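Local atomic coordinates of type-iv like pilin ttha1219 (Thermus thermophilus, PDB entry 5G23), a protein that probably serves as a pseudopilin-like subunit of the type IV pilus machinery linked to natural competence and DNA uptake. Residues 177-182 against 222-227; 63-68 against 88-93; 81-86 against 145-150; 114-119 against 132-137; 70-75 against 160-165. One frame throughout, in Å; residues are numbered along the deposited sequence.

Contact 1: residues 177-182 against 222-227; sequences ALYLLA and RAEKLW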
# COMPACT_ATOMS: atom_id res chain seq x y z
N ALA B 177 -2.88 17.19 -1.84
CA ALA B 177 -1.46 17.11 -1.60
C ALA B 177 -1.23 16.60 -0.19
O ALA B 177 -1.78 17.13 0.78
CB ALA B 177 -0.79 18.45 -1.76
N LEU B 178 -0.43 15.55 -0.07
CA LEU B 178 -0.09 14.95 1.19
C LEU B 178 1.42 15.06 1.46
O LEU B 178 2.22 14.95 0.52
CB LEU B 178 -0.53 13.50 1.21
CG LEU B 178 -2.05 13.41 1.12
CD1 LEU B 178 -2.38 13.11 -0.31
CD2 LEU B 178 -2.55 12.31 1.99
N TYR B 179 1.76 15.35 2.72
CA TYR B 179 3.14 15.52 3.13
C TYR B 179 3.39 14.75 4.42
O TYR B 179 2.64 14.83 5.35
CB TYR B 179 3.46 17.01 3.36
CG TYR B 179 4.81 17.25 3.94
CD1 TYR B 179 5.93 17.35 3.13
CD2 TYR B 179 4.98 17.39 5.33
CE1 TYR B 179 7.20 17.56 3.66
CE2 TYR B 179 6.24 17.62 5.89
CZ TYR B 179 7.34 17.74 5.04
OH TYR B 179 8.54 17.90 5.56
N LEU B 180 4.52 13.99 4.43
CA LEU B 180 5.01 13.36 5.62
C LEU B 180 6.47 13.76 5.87
O LEU B 180 7.29 13.87 4.90
CB LEU B 180 4.94 11.84 5.45
CG LEU B 180 3.57 11.19 5.53
CD1 LEU B 180 3.63 9.75 5.03
CD2 LEU B 180 3.10 11.26 6.98
N LEU B 181 6.77 14.05 7.13
CA LEU B 181 8.15 14.19 7.63
C LEU B 181 8.32 13.14 8.71
O LEU B 181 7.50 13.02 9.61
CB LEU B 181 8.39 15.56 8.18
CG LEU B 181 9.71 15.81 8.82
CD1 LEU B 181 10.84 15.82 7.82
CD2 LEU B 181 9.69 17.16 9.57
N ALA B 182 9.40 12.37 8.63
CA ALA B 182 9.68 11.36 9.62
C ALA B 182 11.16 11.41 9.96
O ALA B 182 12.00 11.87 9.18
CB ALA B 182 9.29 9.97 9.15
N ARG B 222 16.44 12.46 8.97
CA ARG B 222 15.11 12.89 8.55
C ARG B 222 14.90 12.69 7.07
O ARG B 222 15.86 12.81 6.28
CB ARG B 222 14.85 14.33 8.91
CG ARG B 222 14.46 14.48 10.35
CD ARG B 222 14.24 15.92 10.82
NE ARG B 222 13.79 15.75 12.21
CZ ARG B 222 14.58 15.53 13.27
NH1 ARG B 222 15.89 15.74 13.24
NH2 ARG B 222 14.04 15.18 14.43
N ALA B 223 13.68 12.31 6.72
CA ALA B 223 13.28 12.21 5.30
C ALA B 223 11.81 12.68 5.19
O ALA B 223 11.07 12.62 6.17
CB ALA B 223 13.38 10.81 4.80
N GLU B 224 11.48 13.19 4.04
CA GLU B 224 10.13 13.72 3.80
C GLU B 224 9.61 13.31 2.45
O GLU B 224 10.36 12.88 1.56
CB GLU B 224 10.13 15.25 3.92
CG GLU B 224 10.92 15.91 2.75
CD GLU B 224 11.08 17.40 2.85
OE1 GLU B 224 10.56 18.04 3.81
OE2 GLU B 224 11.83 17.94 1.98
N LYS B 225 8.29 13.40 2.27
CA LYS B 225 7.74 13.08 1.04
C LYS B 225 6.48 13.93 0.83
O LYS B 225 5.65 14.02 1.70
CB LYS B 225 7.40 11.61 0.91
CG LYS B 225 7.17 11.24 -0.56
CD LYS B 225 6.87 9.78 -0.69
CE LYS B 225 6.57 9.41 -2.12
NZ LYS B 225 7.83 9.43 -2.91
N LEU B 226 6.42 14.55 -0.34
CA LEU B 226 5.20 15.22 -0.84
C LEU B 226 4.67 14.45 -2.03
O LEU B 226 5.42 14.17 -2.97
CB LEU B 226 5.50 16.65 -1.27
CG LEU B 226 4.38 17.48 -1.89
CD1 LEU B 226 3.35 17.82 -0.86
CD2 LEU B 226 4.92 18.73 -2.53
N TRP B 227 3.36 14.16 -2.05
CA TRP B 227 2.77 13.53 -3.20
C TRP B 227 1.36 14.09 -3.47
O TRP B 227 0.70 14.51 -2.52
CB TRP B 227 2.85 12.01 -3.09
CG TRP B 227 1.97 11.33 -2.08
CD1 TRP B 227 0.95 10.57 -2.38
CD2 TRP B 227 2.13 11.26 -0.67
NE1 TRP B 227 0.37 10.06 -1.27
CE2 TRP B 227 1.09 10.47 -0.19
CE3 TRP B 227 3.00 11.85 0.26
CZ2 TRP B 227 0.91 10.22 1.16
CZ3 TRP B 227 2.88 11.54 1.60
CH2 TRP B 227 1.82 10.74 2.06
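Leu-178 lays its CB over one face of the Trp-227 indole, 3.6 Å from the centroid of the six-membered ring and 10° off the ring normal, a CH-pi contact. Trp-227 reaches this place because its CG stands between the backbone N and the carbonyl carbon (chi1 71°), which folds the ring back across the neighbouring strand. Beyond Leu-178, Leu-180 CD1 meets Trp-227 CH2 at 3.6 Å. This apolar cluster is the tight part of an antiparallel ladder whose hydrogen-bonded pairs are Leu-178 with Trp-227, Leu-180 with Lys-225 and Ala-182 with Ala-223. Leu-178 N to Trp-227 O, at 2.9 Å, is almost straight.

The face bearing Tyr-179, Leu-181, Glu-224 and Leu-226 is more polar. The Tyr-179 hydroxyl gives a hydrogen bond of 2.7 Å, OH to OE1 of Glu-224, using the anti lone pair of that oxygen, with ring and carboxylate planes 72° apart. Gly-196 N also binds OE1, and Thr-198 binds OE2. A phenylalanine in place of Tyr-179 would probably leave Glu-224 OE1 with one donor fewer and its carboxylate less firmly oriented. The looser end lies toward the partly exposed Arg-222, whose guanidinium turns to Glu-143 and Asp-218; on the Trp-227 face Lys-225 leads its ammonium away from strand 173-184, to a weak hydrogen bond with Ser-50.

Strand 221-230 is one of the two edge strands, within this chain, of the four-stranded sheet, and strand 173-184 separates it from strand 141-151. Helix 44-61 packs on the face of Leu-178, Leu-180 and Trp-227, with Leu-60, Thr-52 and Ala-53 touching these side chains.

Contact 2: residues 63-68 against 88-93; sequences VGYRLT and LCEAGM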
# COMPACT_ATOMS: atom_id res chain seq x y z
N VAL B 63 -12.00 8.17 -3.38
CA VAL B 63 -12.99 8.85 -2.54
C VAL B 63 -13.98 9.54 -3.42
O VAL B 63 -13.63 10.22 -4.36
CB VAL B 63 -12.27 9.77 -1.53
CG1 VAL B 63 -13.27 10.63 -0.84
CG2 VAL B 63 -11.58 8.90 -0.48
N GLY B 64 -15.27 9.34 -3.12
CA GLY B 64 -16.33 9.94 -3.86
C GLY B 64 -16.91 9.05 -4.94
O GLY B 64 -17.91 9.37 -5.51
N TYR B 65 -16.28 7.92 -5.21
CA TYR B 65 -16.65 7.05 -6.34
C TYR B 65 -18.08 6.62 -6.25
O TYR B 65 -18.48 5.99 -5.26
CB TYR B 65 -15.76 5.83 -6.36
CG TYR B 65 -15.99 4.93 -7.54
CD1 TYR B 65 -15.60 5.33 -8.82
CD2 TYR B 65 -16.59 3.70 -7.39
CE1 TYR B 65 -15.79 4.51 -9.92
CE2 TYR B 65 -16.81 2.88 -8.48
CZ TYR B 65 -16.40 3.29 -9.74
OH TYR B 65 -16.64 2.49 -10.81
N ARG B 66 -18.85 7.02 -7.26
CA ARG B 66 -20.27 6.77 -7.42
C ARG B 66 -21.07 7.12 -6.18
O ARG B 66 -22.06 6.48 -5.91
CB ARG B 66 -20.50 5.33 -7.92
CG ARG B 66 -19.81 5.06 -9.26
CD ARG B 66 -19.94 3.63 -9.76
NE ARG B 66 -21.33 3.17 -9.72
CZ ARG B 66 -21.71 1.90 -9.80
NH1 ARG B 66 -20.83 0.91 -9.98
NH2 ARG B 66 -23.00 1.61 -9.71
N LEU B 67 -20.66 8.16 -5.45
CA LEU B 67 -21.26 8.50 -4.17
C LEU B 67 -22.14 9.71 -4.27
O LEU B 67 -21.84 10.64 -4.98
CB LEU B 67 -20.16 8.79 -3.13
CG LEU B 67 -20.55 8.78 -1.66
CD1 LEU B 67 -20.72 7.36 -1.19
CD2 LEU B 67 -19.55 9.45 -0.78
N THR B 68 -23.25 9.70 -3.54
CA THR B 68 -24.02 10.90 -3.26
C THR B 68 -23.87 11.21 -1.78
O THR B 68 -23.86 10.29 -0.94
CB THR B 68 -25.54 10.65 -3.58
OG1 THR B 68 -25.76 10.93 -4.95
CG2 THR B 68 -26.47 11.53 -2.78
N LEU B 88 -18.49 4.39 -2.85
CA LEU B 88 -19.32 3.25 -3.11
C LEU B 88 -18.47 2.09 -3.58
O LEU B 88 -17.60 2.24 -4.41
CB LEU B 88 -20.32 3.55 -4.21
CG LEU B 88 -21.36 2.43 -4.43
CD1 LEU B 88 -22.33 2.36 -3.28
CD2 LEU B 88 -22.12 2.60 -5.74
N CYS B 89 -18.69 0.94 -3.01
CA CYS B 89 -17.98 -0.25 -3.46
C CYS B 89 -18.60 -0.91 -4.69
O CYS B 89 -19.76 -1.22 -4.66
CB CYS B 89 -17.95 -1.22 -2.30
SG CYS B 89 -16.74 -0.77 -1.12
N GLU B 90 -17.79 -1.18 -5.72
CA GLU B 90 -18.12 -2.03 -6.90
C GLU B 90 -17.31 -3.32 -6.75
O GLU B 90 -16.08 -3.28 -6.54
CB GLU B 90 -17.72 -1.35 -8.23
CG GLU B 90 -18.01 -2.06 -9.61
CD GLU B 90 -18.05 -1.04 -10.80
OE1 GLU B 90 -17.93 0.18 -10.44
OE2 GLU B 90 -18.20 -1.36 -12.06
N ALA B 91 -17.96 -4.47 -6.84
CA ALA B 91 -17.26 -5.75 -6.73
C ALA B 91 -16.02 -5.85 -7.65
O ALA B 91 -16.02 -5.34 -8.77
CB ALA B 91 -18.21 -6.89 -7.05
N GLY B 92 -14.96 -6.48 -7.14
CA GLY B 92 -13.81 -6.85 -7.94
C GLY B 92 -12.71 -5.80 -8.00
O GLY B 92 -11.58 -6.12 -8.40
N MET B 93 -13.02 -4.57 -7.62
CA MET B 93 -12.09 -3.42 -7.80
C MET B 93 -11.14 -3.22 -6.62
O MET B 93 -9.93 -3.04 -6.82
CB MET B 93 -12.88 -2.12 -8.15
CG MET B 93 -13.18 -2.00 -9.66
SD MET B 93 -14.12 -0.57 -10.32
CE MET B 93 -13.40 0.88 -9.54
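The Tyr-65 ring carries CG of its neighbour Arg-66 over the centre of one face, while Leu-88 O and Glu-90 OE1 lie at its edge, near the ring plane. The Arg-66 guanidinium has Leu-88 CD2 over one face, offset toward the rim, and Glu-90 at its edge; the guanidinium and carboxylate planes stand perpendicular. Glu-90 OE1 therefore serves both residues. It accepts the Tyr-65 hydroxyl at 2.7 Å, OH to OE1, met on the syn side 26° out of the carboxylate plane. It also takes a weak, bent bond from Arg-66 NH1 at 3.0 Å, part of a salt bridge. With CG anti to the backbone N (chi1 -176°), Tyr-65 extends toward segment 88-93.

Segment 63-68 makes a type II beta turn from Gly-64 to Leu-67, in the connection between helix 44-61 and strand 69-75, and Leu-88 N bonds Tyr-65 O at 2.9 Å. Met-93 forms an oblique Met-aromatic contact, its SD 5.4 Å from the Tyr-65 ring centroid, and its CE lies 3.9 Å from Tyr-65 CZ. A leucine in place of Tyr-65 would probably leave the Glu-90 carboxylate without its hydroxyl donor and open a gap beside Met-93. The second subunit packs against this corner: its Tyr-65 touches Glu-90, its Met-93 meets Met-93, and its Asn-233 hydrogen-bonds Gly-92 O.

Contact 3: residues 81-86 against 145-150; sequences DGVQGW and FRVAYL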
# COMPACT_ATOMS: atom_id res chain seq x y z
N ASP B 81 -2.80 16.53 10.53
CA ASP B 81 -4.03 16.61 9.86
C ASP B 81 -4.75 15.30 9.90
O ASP B 81 -4.11 14.26 10.09
CB ASP B 81 -3.82 17.08 8.44
CG ASP B 81 -3.25 18.51 8.38
OD1 ASP B 81 -3.06 19.19 9.46
OD2 ASP B 81 -2.98 18.96 7.27
N GLY B 82 -6.06 15.38 9.76
CA GLY B 82 -6.89 14.20 9.64
C GLY B 82 -7.64 14.24 8.35
O GLY B 82 -7.98 15.31 7.87
N VAL B 83 -7.80 13.09 7.73
CA VAL B 83 -8.58 13.03 6.51
C VAL B 83 -9.54 11.84 6.60
O VAL B 83 -9.14 10.76 7.07
CB VAL B 83 -7.72 13.04 5.25
CG1 VAL B 83 -6.66 12.01 5.28
CG2 VAL B 83 -8.61 12.81 4.03
N GLN B 84 -10.79 12.09 6.28
CA GLN B 84 -11.79 11.03 6.12
C GLN B 84 -12.43 11.09 4.75
O GLN B 84 -12.69 12.18 4.26
CB GLN B 84 -12.87 11.06 7.20
CG GLN B 84 -12.39 11.15 8.64
CD GLN B 84 -13.50 11.60 9.55
OE1 GLN B 84 -14.30 10.77 9.99
NE2 GLN B 84 -13.64 12.91 9.74
N GLY B 85 -12.76 9.92 4.18
CA GLY B 85 -13.40 9.81 2.91
C GLY B 85 -14.34 8.62 2.76
O GLY B 85 -14.22 7.64 3.48
N TRP B 86 -15.30 8.74 1.86
CA TRP B 86 -16.29 7.64 1.65
C TRP B 86 -16.40 7.40 0.15
O TRP B 86 -16.12 8.30 -0.69
CB TRP B 86 -17.63 8.01 2.27
CG TRP B 86 -17.61 8.17 3.73
CD1 TRP B 86 -17.94 7.22 4.65
CD2 TRP B 86 -17.20 9.33 4.48
NE1 TRP B 86 -17.73 7.71 5.92
CE2 TRP B 86 -17.30 9.01 5.83
CE3 TRP B 86 -16.73 10.60 4.11
CZ2 TRP B 86 -16.96 9.91 6.84
CZ3 TRP B 86 -16.44 11.52 5.08
CH2 TRP B 86 -16.53 11.15 6.47
N PHE B 145 2.27 15.45 9.36
CA PHE B 145 1.36 14.92 8.36
C PHE B 145 0.47 16.09 8.00
O PHE B 145 -0.09 16.75 8.86
CB PHE B 145 0.52 13.71 8.82
CG PHE B 145 -0.46 13.19 7.81
CD1 PHE B 145 -0.09 12.85 6.54
CD2 PHE B 145 -1.80 12.96 8.16
CE1 PHE B 145 -1.02 12.36 5.61
CE2 PHE B 145 -2.77 12.48 7.24
CZ PHE B 145 -2.34 12.13 5.97
N ARG B 146 0.51 16.44 6.72
CA ARG B 146 -0.22 17.63 6.21
C ARG B 146 -1.01 17.19 5.01
O ARG B 146 -0.53 16.37 4.16
CB ARG B 146 0.72 18.79 5.79
CG ARG B 146 1.60 19.31 6.87
CD ARG B 146 0.78 20.03 7.95
NE ARG B 146 1.72 20.69 8.85
CZ ARG B 146 2.17 20.16 9.97
NH1 ARG B 146 1.77 18.96 10.39
NH2 ARG B 146 3.12 20.81 10.67
N VAL B 147 -2.25 17.73 4.86
CA VAL B 147 -3.04 17.49 3.65
C VAL B 147 -3.60 18.85 3.21
O VAL B 147 -4.20 19.54 4.01
CB VAL B 147 -4.23 16.57 3.93
CG1 VAL B 147 -5.03 16.29 2.68
CG2 VAL B 147 -3.74 15.23 4.55
N ALA B 148 -3.37 19.21 1.97
CA ALA B 148 -3.95 20.38 1.34
C ALA B 148 -4.80 19.91 0.16
O ALA B 148 -4.71 18.74 -0.25
CB ALA B 148 -2.86 21.29 0.83
N TYR B 149 -5.65 20.79 -0.35
CA TYR B 149 -6.49 20.44 -1.45
C TYR B 149 -6.50 21.54 -2.52
O TYR B 149 -6.33 22.73 -2.25
CB TYR B 149 -7.92 20.12 -0.97
CG TYR B 149 -8.66 21.28 -0.38
CD1 TYR B 149 -8.57 21.54 0.97
CD2 TYR B 149 -9.59 22.04 -1.15
CE1 TYR B 149 -9.28 22.57 1.53
CE2 TYR B 149 -10.34 23.04 -0.57
CZ TYR B 149 -10.18 23.26 0.78
OH TYR B 149 -10.86 24.29 1.36
N LEU B 150 -6.76 21.11 -3.75
CA LEU B 150 -6.73 22.01 -4.88
C LEU B 150 -8.15 22.27 -5.31
O LEU B 150 -8.89 21.34 -5.68
CB LEU B 150 -5.93 21.41 -6.03
CG LEU B 150 -5.81 22.23 -7.32
CD1 LEU B 150 -5.19 23.61 -7.05
CD2 LEU B 150 -4.99 21.47 -8.32
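Phe-145 O is gripped by two donors that come from opposite faces of its carbonyl plane. Asp-81 N reaches it at 3.2 Å, standing 44° out of that plane, and Arg-146 NH1 at 3.3 Å, 62° out of it; neither lies on a lone pair. NH2 of Arg-146 hydrogen-bonds Glu-211 O. A shorter bond runs the other way across the contact, from Val-147 N to Asp-81 OD2 at 2.8 Å, on the anti side of the carboxylate. The Asp-81 side chain can reach Val-147 N because its CG turns back beside its own backbone N (chi1 -64°). Asp-81 thus engages strand 141-151 through both its amide and its carboxylate, whose other oxygen, OD1, forms a salt bridge with Arg-157 and accepts Ser-77 N.

Asp-81 lies just ahead of strand 82-88 of the seven-stranded sheet, so these bonds tie that sheet to the four-stranded one containing strand 141-151. Asp-81 O sits at the edge of the Phe-145 ring, 3.3 Å from CD2. The apolar part is Val-83, whose CG1 is also near the ring plane and approaches both Phe-145 CZ and Val-147 CG2, at 4.4 Å in each case. Leu-72 and Leu-74 of strand 69-75 pack against Val-83, and Leu-178 and Leu-180 against Phe-145.

Contact 4: residues 114-119 against 132-137; sequences GALRWG and NPVLGG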
# COMPACT_ATOMS: atom_id res chain seq x y z
N GLY B 114 3.26 10.55 17.24
CA GLY B 114 4.38 10.18 16.34
C GLY B 114 4.09 9.02 15.39
O GLY B 114 5.02 8.51 14.75
N ALA B 115 2.83 8.57 15.33
CA ALA B 115 2.38 7.48 14.42
C ALA B 115 1.23 7.91 13.50
O ALA B 115 0.29 8.57 13.95
CB ALA B 115 1.94 6.26 15.21
N LEU B 116 1.32 7.53 12.22
CA LEU B 116 0.26 7.64 11.33
C LEU B 116 -0.59 6.36 11.49
O LEU B 116 -0.05 5.29 11.44
CB LEU B 116 0.78 7.80 9.89
CG LEU B 116 -0.25 7.88 8.76
CD1 LEU B 116 -1.07 9.14 8.81
CD2 LEU B 116 0.47 7.78 7.42
N ARG B 117 -1.89 6.53 11.60
CA ARG B 117 -2.86 5.47 11.75
C ARG B 117 -4.01 5.53 10.76
O ARG B 117 -4.31 6.58 10.19
CB ARG B 117 -3.40 5.47 13.17
CG ARG B 117 -2.35 5.22 14.25
CD ARG B 117 -3.05 5.08 15.61
NE ARG B 117 -2.13 4.75 16.67
CZ ARG B 117 -1.33 5.64 17.26
NH1 ARG B 117 -1.34 6.95 16.89
NH2 ARG B 117 -0.48 5.26 18.21
N TRP B 118 -4.62 4.39 10.51
CA TRP B 118 -5.67 4.23 9.56
C TRP B 118 -6.86 3.53 10.14
O TRP B 118 -6.72 2.60 11.00
CB TRP B 118 -5.15 3.37 8.39
CG TRP B 118 -6.20 2.99 7.37
CD1 TRP B 118 -6.95 3.84 6.56
CD2 TRP B 118 -6.63 1.67 7.05
NE1 TRP B 118 -7.77 3.11 5.74
CE2 TRP B 118 -7.61 1.78 6.02
CE3 TRP B 118 -6.23 0.39 7.48
CZ2 TRP B 118 -8.26 0.68 5.48
CZ3 TRP B 118 -6.89 -0.75 6.90
CH2 TRP B 118 -7.89 -0.58 5.93
N GLY B 119 -8.05 3.91 9.70
CA GLY B 119 -9.24 3.07 9.97
C GLY B 119 -10.26 3.04 8.85
O GLY B 119 -10.18 3.84 7.91
N ASN B 132 -5.44 1.40 13.36
CA ASN B 132 -4.53 0.46 12.69
C ASN B 132 -3.24 1.17 12.37
O ASN B 132 -3.23 2.25 11.82
CB ASN B 132 -5.09 -0.10 11.41
CG ASN B 132 -6.32 -0.95 11.64
OD1 ASN B 132 -6.25 -1.95 12.31
ND2 ASN B 132 -7.47 -0.52 11.11
N PRO B 133 -2.12 0.58 12.78
CA PRO B 133 -0.87 1.30 12.51
C PRO B 133 -0.53 1.39 11.03
O PRO B 133 -0.79 0.46 10.28
CB PRO B 133 0.21 0.45 13.20
CG PRO B 133 -0.52 -0.57 14.04
CD PRO B 133 -1.96 -0.63 13.60
N VAL B 134 -0.00 2.51 10.59
CA VAL B 134 0.55 2.54 9.25
C VAL B 134 2.06 2.66 9.34
O VAL B 134 2.79 1.82 8.85
CB VAL B 134 -0.04 3.74 8.44
CG1 VAL B 134 0.55 3.82 7.02
CG2 VAL B 134 -1.55 3.57 8.31
N LEU B 135 2.53 3.71 10.02
CA LEU B 135 3.92 4.06 10.06
C LEU B 135 4.13 4.77 11.42
O LEU B 135 3.41 5.69 11.76
CB LEU B 135 4.22 5.09 8.89
CG LEU B 135 5.68 5.59 8.79
CD1 LEU B 135 6.62 4.50 8.44
CD2 LEU B 135 5.82 6.66 7.74
N GLY B 136 5.21 4.41 12.11
CA GLY B 136 5.76 5.23 13.14
C GLY B 136 5.32 4.80 14.54
O GLY B 136 4.81 3.75 14.72
N GLY B 137 5.55 5.70 15.50
CA GLY B 137 5.20 5.49 16.91
C GLY B 137 6.26 4.61 17.61
O GLY B 137 6.00 4.01 18.66
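Leu-116 O accepts both Val-134 N, at 2.9 Å, and Leu-135 N, a weak bond at 3.3 Å, so that two residues of segment 132-137 stand opposite one of strand 115-122. This is a classic beta bulge in an antiparallel beta hairpin, and it shifts the register by one residue. Leu-116 N returns a bond to Leu-135 O at 2.8 Å, and beyond the bulge Trp-118 and Asn-132 form a hydrogen-bonded pair. At the far end the chain turns a corner at Leu-135. A CB at Gly-136 would probably run into Gly-114 O and the carbonyl O of Leu-135, and one at Gly-137 would be likely to collide with Ala-115 CB.

Val-134 is the chief apolar link. Its CG1, anti to the backbone N (chi1 179°), lies 4.0 Å from Leu-116 CD2, the two side chains running side by side in the same direction. The other branch, CG2, packs 3.6 Å from Trp-118 CB. Arg-117 is directed differently: its aliphatic CB and CG pass Asn-132 O, Ala-115 CB covers one face of the guanidinium, and NH1 bonds Asn-112 O. Leu-116 and Leu-135 touch helix 44-61, whereas Trp-118 and Val-134 pack on Arg-58 and Leu-51 of the second subunit. Trp-118 NE1 is held by Thr-107. The Asn-132 amide is inclined to the indole, their planes 41° apart, with ND2 3.9 Å from Trp-118 CE3 and making a weak hydrogen bond of 3.2 Å to Trp-118 O.

Contact 5: residues 70-75 against 160-165; sequences QALVLS and QAVNLR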
# COMPACT_ATOMS: atom_id res chain seq x y z
N GLN B 70 -21.84 13.11 1.58
CA GLN B 70 -20.58 13.58 2.11
C GLN B 70 -19.48 12.60 1.70
O GLN B 70 -19.58 11.40 1.96
CB GLN B 70 -20.64 13.73 3.63
CG GLN B 70 -19.40 14.40 4.16
CD GLN B 70 -19.48 14.78 5.62
OE1 GLN B 70 -19.49 13.91 6.50
NE2 GLN B 70 -19.44 16.06 5.89
N ALA B 71 -18.48 13.12 1.02
CA ALA B 71 -17.46 12.30 0.38
C ALA B 71 -16.10 12.46 1.01
O ALA B 71 -15.32 11.55 0.95
CB ALA B 71 -17.39 12.64 -1.12
N LEU B 72 -15.82 13.61 1.61
CA LEU B 72 -14.52 13.93 2.13
C LEU B 72 -14.66 14.91 3.26
O LEU B 72 -15.44 15.91 3.16
CB LEU B 72 -13.63 14.51 1.03
CG LEU B 72 -12.19 14.79 1.40
CD1 LEU B 72 -11.40 13.53 1.40
CD2 LEU B 72 -11.56 15.80 0.43
N VAL B 73 -13.89 14.69 4.31
CA VAL B 73 -13.72 15.70 5.36
C VAL B 73 -12.27 15.83 5.66
O VAL B 73 -11.59 14.86 6.01
CB VAL B 73 -14.47 15.33 6.66
CG1 VAL B 73 -14.22 16.37 7.73
CG2 VAL B 73 -15.96 15.26 6.45
N LEU B 74 -11.77 17.07 5.56
CA LEU B 74 -10.39 17.42 5.91
C LEU B 74 -10.37 18.20 7.21
O LEU B 74 -11.14 19.15 7.32
CB LEU B 74 -9.74 18.25 4.83
CG LEU B 74 -9.71 17.53 3.51
CD1 LEU B 74 -9.20 18.48 2.40
CD2 LEU B 74 -8.82 16.32 3.53
N SER B 75 -9.51 17.78 8.14
CA SER B 75 -9.40 18.37 9.51
C SER B 75 -7.96 18.72 9.85
O SER B 75 -7.31 17.99 10.57
CB SER B 75 -9.87 17.33 10.56
OG SER B 75 -11.22 17.02 10.25
N GLN B 160 -12.53 21.42 5.68
CA GLN B 160 -13.36 21.38 4.51
C GLN B 160 -14.10 20.09 4.39
O GLN B 160 -13.50 19.05 4.61
CB GLN B 160 -12.37 21.48 3.37
CG GLN B 160 -12.82 20.91 2.06
CD GLN B 160 -13.57 21.96 1.26
OE1 GLN B 160 -14.34 22.75 1.82
NE2 GLN B 160 -13.25 22.05 -0.01
N ALA B 161 -15.36 20.16 4.00
CA ALA B 161 -16.14 18.96 3.68
C ALA B 161 -16.57 19.03 2.25
O ALA B 161 -16.99 20.10 1.78
CB ALA B 161 -17.35 18.80 4.59
N VAL B 162 -16.48 17.94 1.54
CA VAL B 162 -17.02 17.90 0.17
C VAL B 162 -18.28 17.06 0.16
O VAL B 162 -18.28 15.92 0.62
CB VAL B 162 -16.05 17.27 -0.81
CG1 VAL B 162 -16.66 17.19 -2.20
CG2 VAL B 162 -14.77 18.08 -0.85
N ASN B 163 -19.33 17.64 -0.42
CA ASN B 163 -20.63 16.96 -0.62
C ASN B 163 -20.89 16.76 -2.12
O ASN B 163 -20.70 17.67 -2.94
CB ASN B 163 -21.75 17.78 0.04
CG ASN B 163 -21.51 17.97 1.55
OD1 ASN B 163 -21.40 19.12 2.04
ND2 ASN B 163 -21.28 16.88 2.28
N LEU B 164 -21.25 15.55 -2.49
CA LEU B 164 -21.54 15.25 -3.87
C LEU B 164 -23.06 15.21 -4.00
O LEU B 164 -23.76 14.48 -3.32
CB LEU B 164 -20.91 13.93 -4.28
CG LEU B 164 -19.40 13.91 -4.07
CD1 LEU B 164 -18.79 12.64 -4.66
CD2 LEU B 164 -18.79 15.13 -4.71
N ARG B 165 -23.56 16.04 -4.88
CA ARG B 165 -25.01 16.16 -5.11
C ARG B 165 -25.25 15.81 -6.55
O ARG B 165 -24.34 15.89 -7.38
CB ARG B 165 -25.50 17.56 -4.79
CG ARG B 165 -25.25 17.89 -3.31
CD ARG B 165 -25.91 19.19 -2.88
NE ARG B 165 -27.33 19.33 -3.25
CZ ARG B 165 -28.32 18.47 -3.02
NH1 ARG B 165 -28.11 17.31 -2.42
NH2 ARG B 165 -29.55 18.77 -3.44
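Gln-70 runs out from its strand with CG opposite the backbone N (chi1 -172°), whereas Asn-163 turns its CG beside the N (chi1 -59°), and the two amides come to lie nearly parallel, their planes 13° apart. The meeting is one of packing: Asn-163 ND2 rests 3.5 Å from Gln-70 CB, and the far end of Gln-70 passes over Ala-161, with NE2 3.7 Å from its CB. Val-73 CG2 approaches Ala-161 CB on the same face.

The other face is mainly aliphatic. Leu-72 and Val-162 cross obliquely, CB to CB at 4.1 Å, and the CG2 branch of Val-162 also touches Leu-72 CD2. Ala-71 CB fits against Leu-164, 3.8 Å from its CG. Leu-74 and Gln-160 form the next hydrogen-bonded pair, though the Gln-160 side chain leads away from strand 69-75 toward Tyr-149 and Val-173. Val-63, Val-83 and Leu-234 pack on Leu-72, while Val-147 and Tyr-149 of the four-stranded sheet touch Leu-74.

The backbone bonds at the bulge are short. Val-162 O takes Ala-71 N at 2.8 Å, and Val-162 N gives to Leu-72 O at 2.8 Å, so both Ala-71 and Leu-72 are opposed to Val-162. This doubling is a classic beta bulge between neighbouring antiparallel strands, here 69-75 and 160-165 of the seven-stranded sheet.

How the contacts relate
Contact 3 is the core contact, entirely buried and about 5 Å from the chain's centre to its own; it joins the two sheets through Asp-81 and apolar side chains. Contacts 1, 4 and 5 are strand pairs within sheets and only partly buried. Contact 1 belongs to the four-stranded sheet and has a regular ladder, whereas contacts 4 and 5, in the seven-stranded sheet, each carry a bulge. Contact 3 touches all the others: Phe-145 meets both Leu-180 and Leu-116, and Gln-84 bonds Val-73. Contact 2, the loop pair farthest out, is held by polar side chains gathered on Glu-90, a weak salt bridge among them, and, like contact 4, meets the second subunit.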